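Cell wall surface anchor family protein (Streptococcus pneumoniae, PDB 4OQ1) probably tethers the pilus of Streptococcus pneumoniae to the cell wall, serving as an ancillary pilin built from immunoglobulin-like domains. Local coordinates at residues 67-70 with 71-75. The protein carries 3 engineered substitutions. Numbering follows the deposited sequence.
Sequences VQIV and RDLHS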
ATOM      1  N   VAL A  67     -16.199  31.255  21.840  1.00 17.93           N
ATOM      2  CA  VAL A  67     -16.042  29.908  22.376  1.00 22.42           C
ATOM      3  C   VAL A  67     -17.398  29.234  22.628  1.00 21.41           C
ATOM      4  O   VAL A  67     -17.657  28.110  22.211  1.00 22.60           O
ATOM      5  CB  VAL A  67     -15.131  29.902  23.684  1.00 23.49           C
ATOM      6  CG1 VAL A  67     -15.222  28.621  24.428  1.00 29.55           C
ATOM      7  CG2 VAL A  67     -13.695  30.217  23.292  1.00 27.58           C
ATOM      8  N   GLN A  68     -18.297  29.950  23.269  1.00 22.50           N
ATOM      9  CA  GLN A  68     -19.585  29.405  23.634  1.00 23.94           C
ATOM     10  C   GLN A  68     -20.490  29.246  22.389  1.00 18.98           C
ATOM     11  O   GLN A  68     -21.203  28.226  22.264  1.00 23.30           O
ATOM     12  CB  GLN A  68     -20.233  30.338  24.636  1.00 27.95           C
ATOM     13  CG  GLN A  68     -19.407  30.513  25.959  1.00 35.62           C
ATOM     14  CD  GLN A  68     -17.971  31.159  25.884  1.00 41.22           C
ATOM     15  OE1 GLN A  68     -17.689  31.991  25.023  1.00 30.71           O
ATOM     16  NE2 GLN A  68     -17.061  30.773  26.865  1.00 43.19           N
ATOM     17  N   ILE A  69     -20.433  30.202  21.486  1.00 19.88           N
ATOM     18  CA  ILE A  69     -21.248  30.171  20.245  1.00 20.19           C
ATOM     19  C   ILE A  69     -20.933  28.914  19.426  1.00 19.23           C
ATOM     20  O   ILE A  69     -21.830  28.081  19.081  1.00 23.71           O
ATOM     21  CB  ILE A  69     -21.081  31.451  19.418  1.00 18.41           C
ATOM     22  CG1 ILE A  69     -21.714  32.676  20.085  1.00 20.83           C
ATOM     23  CG2 ILE A  69     -21.735  31.309  17.987  1.00 17.34           C
ATOM     24  CD1 ILE A  69     -21.223  33.941  19.403  1.00 23.72           C
ATOM     25  N   VAL A  70     -19.644  28.717  19.182  1.00 19.04           N
ATOM     26  CA  VAL A  70     -19.182  27.606  18.437  1.00 19.72           C
ATOM     27  C   VAL A  70     -19.578  26.307  19.107  1.00 20.06           C
ATOM     28  O   VAL A  70     -20.064  25.429  18.445  1.00 19.79           O
ATOM     29  CB  VAL A  70     -17.671  27.663  18.182  1.00 17.94           C
ATOM     30  CG1 VAL A  70     -17.090  26.320  17.685  1.00 18.42           C
ATOM     31  CG2 VAL A  70     -17.348  28.861  17.265  1.00 18.92           C
ATOM     32  N   ARG A  71     -19.361  26.204  20.438  1.00 19.81           N
ATOM     33  CA  ARG A  71     -19.983  25.085  21.161  1.00 24.67           C
ATOM     34  C   ARG A  71     -21.484  24.947  21.041  1.00 21.05           C
ATOM     35  O   ARG A  71     -22.023  23.822  20.987  1.00 21.44           O
ATOM     36  CB  ARG A  71     -19.627  25.218  22.665  1.00 28.10           C
ATOM     37  CG  ARG A  71     -20.170  24.070  23.519  1.00 38.50           C
ATOM     38  CD  ARG A  71     -20.207  24.446  24.981  1.00 42.81           C
ATOM     39  NE  ARG A  71     -18.956  25.086  25.353  1.00 50.80           N
ATOM     40  CZ  ARG A  71     -18.781  25.758  26.482  1.00 64.53           C
ATOM     41  NH1 ARG A  71     -19.788  25.867  27.358  1.00 64.02           N
ATOM     42  NH2 ARG A  71     -17.590  26.314  26.733  1.00 68.32           N
ATOM     43  N   ASP A  72     -22.206  26.033  21.064  1.00 20.84           N
ATOM     44  CA  ASP A  72     -23.654  25.922  21.066  1.00 23.41           C
ATOM     45  C   ASP A  72     -24.210  25.593  19.677  1.00 24.66           C
ATOM     46  O   ASP A  72     -25.283  25.007  19.548  1.00 24.61           O
ATOM     47  CB  ASP A  72     -24.369  27.152  21.619  1.00 26.64           C
ATOM     48  CG  ASP A  72     -24.089  27.366  23.151  1.00 36.15           C
ATOM     49  OD1 ASP A  72     -23.692  26.410  23.860  1.00 36.66           O
ATOM     50  OD2 ASP A  72     -24.251  28.496  23.593  1.00 36.30           O
ATOM     51  N   LEU A  73     -23.466  25.922  18.638  1.00 21.04           N
ATOM     52  CA  LEU A  73     -23.881  25.453  17.335  1.00 19.69           C
ATOM     53  C   LEU A  73     -23.338  24.093  16.834  1.00 19.64           C
ATOM     54  O   LEU A  73     -23.746  23.637  15.779  1.00 20.53           O
ATOM     55  CB  LEU A  73     -23.506  26.528  16.344  1.00 21.04           C
ATOM     56  CG  LEU A  73     -24.164  27.855  16.608  1.00 21.22           C
ATOM     57  CD1 LEU A  73     -23.500  28.841  15.677  1.00 21.31           C
ATOM     58  CD2 LEU A  73     -25.642  27.796  16.451  1.00 26.74           C
ATOM     59  N   HIS A  74     -22.430  23.428  17.580  1.00 21.24           N
ATOM     60  CA  HIS A  74     -21.703  22.251  17.180  1.00 20.66           C
ATOM     61  C   HIS A  74     -22.633  21.059  16.720  1.00 20.63           C
ATOM     62  O   HIS A  74     -22.440  20.456  15.663  1.00 22.87           O
ATOM     63  CB  HIS A  74     -20.789  21.792  18.345  1.00 24.01           C
ATOM     64  CG  HIS A  74     -20.059  20.515  18.050  1.00 28.28           C
ATOM     65  ND1 HIS A  74     -19.334  20.310  16.892  1.00 28.43           N
ATOM     66  CD2 HIS A  74     -20.034  19.327  18.726  1.00 31.79           C
ATOM     67  CE1 HIS A  74     -18.866  19.070  16.874  1.00 33.91           C
ATOM     68  NE2 HIS A  74     -19.290  18.448  17.969  1.00 34.48           N
ATOM     69  N   SER A  75     -23.614  20.793  17.537  1.00 20.84           N
ATOM     70  CA  SER A  75     -24.540  19.645  17.285  1.00 21.98           C
ATOM     71  C   SER A  75     -25.557  20.172  16.265  1.00 22.80           C
ATOM     72  O   SER A  75     -26.364  21.048  16.555  1.00 24.60           O
ATOM     73  CB  SER A  75     -25.258  19.261  18.555  1.00 25.80           C
ATOM     74  OG  SER A  75     -25.912  17.971  18.378  1.00 27.43           O
TER
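The flat guanidinium of Arg71 meets Val67 at a slant, with NH2 4.0 Å from Val67 CG1. This is an i to i+4 contact on the short alpha-helix 66-73, which packs beside strand 120-129 of a mostly beta domain. The arginine chain leaves with CG anti to the backbone N (chi1 -177°), then bends at chi3 and runs back toward the preceding turn; its long aliphatic part and charged end suit an exposed face. The opposite requirement governs the buried face, where branched, wholly apolar Ile69 and Leu73 extend alongside each other from successive turns. Ile69 and Val70 both touch Leu126, and Leu73 reaches Leu81. His74 directs its imidazole away from segment 67-70, and a histidine suits the place because its ND1 is hydrogen-bonded to the Glu124 carboxylate on strand 120-129. Three backbone bonds hold the turns: Arg71 N gives a nearly straight one to Val67 O (3.1 Å, 171° at the hydrogen), Asp72 N bonds Gln68 O, and Leu73 N meets Ile69 O at 2.7 Å. Alongside that last bond, Ile69 CG2 touches Leu73 CD1 at 3.8 Å.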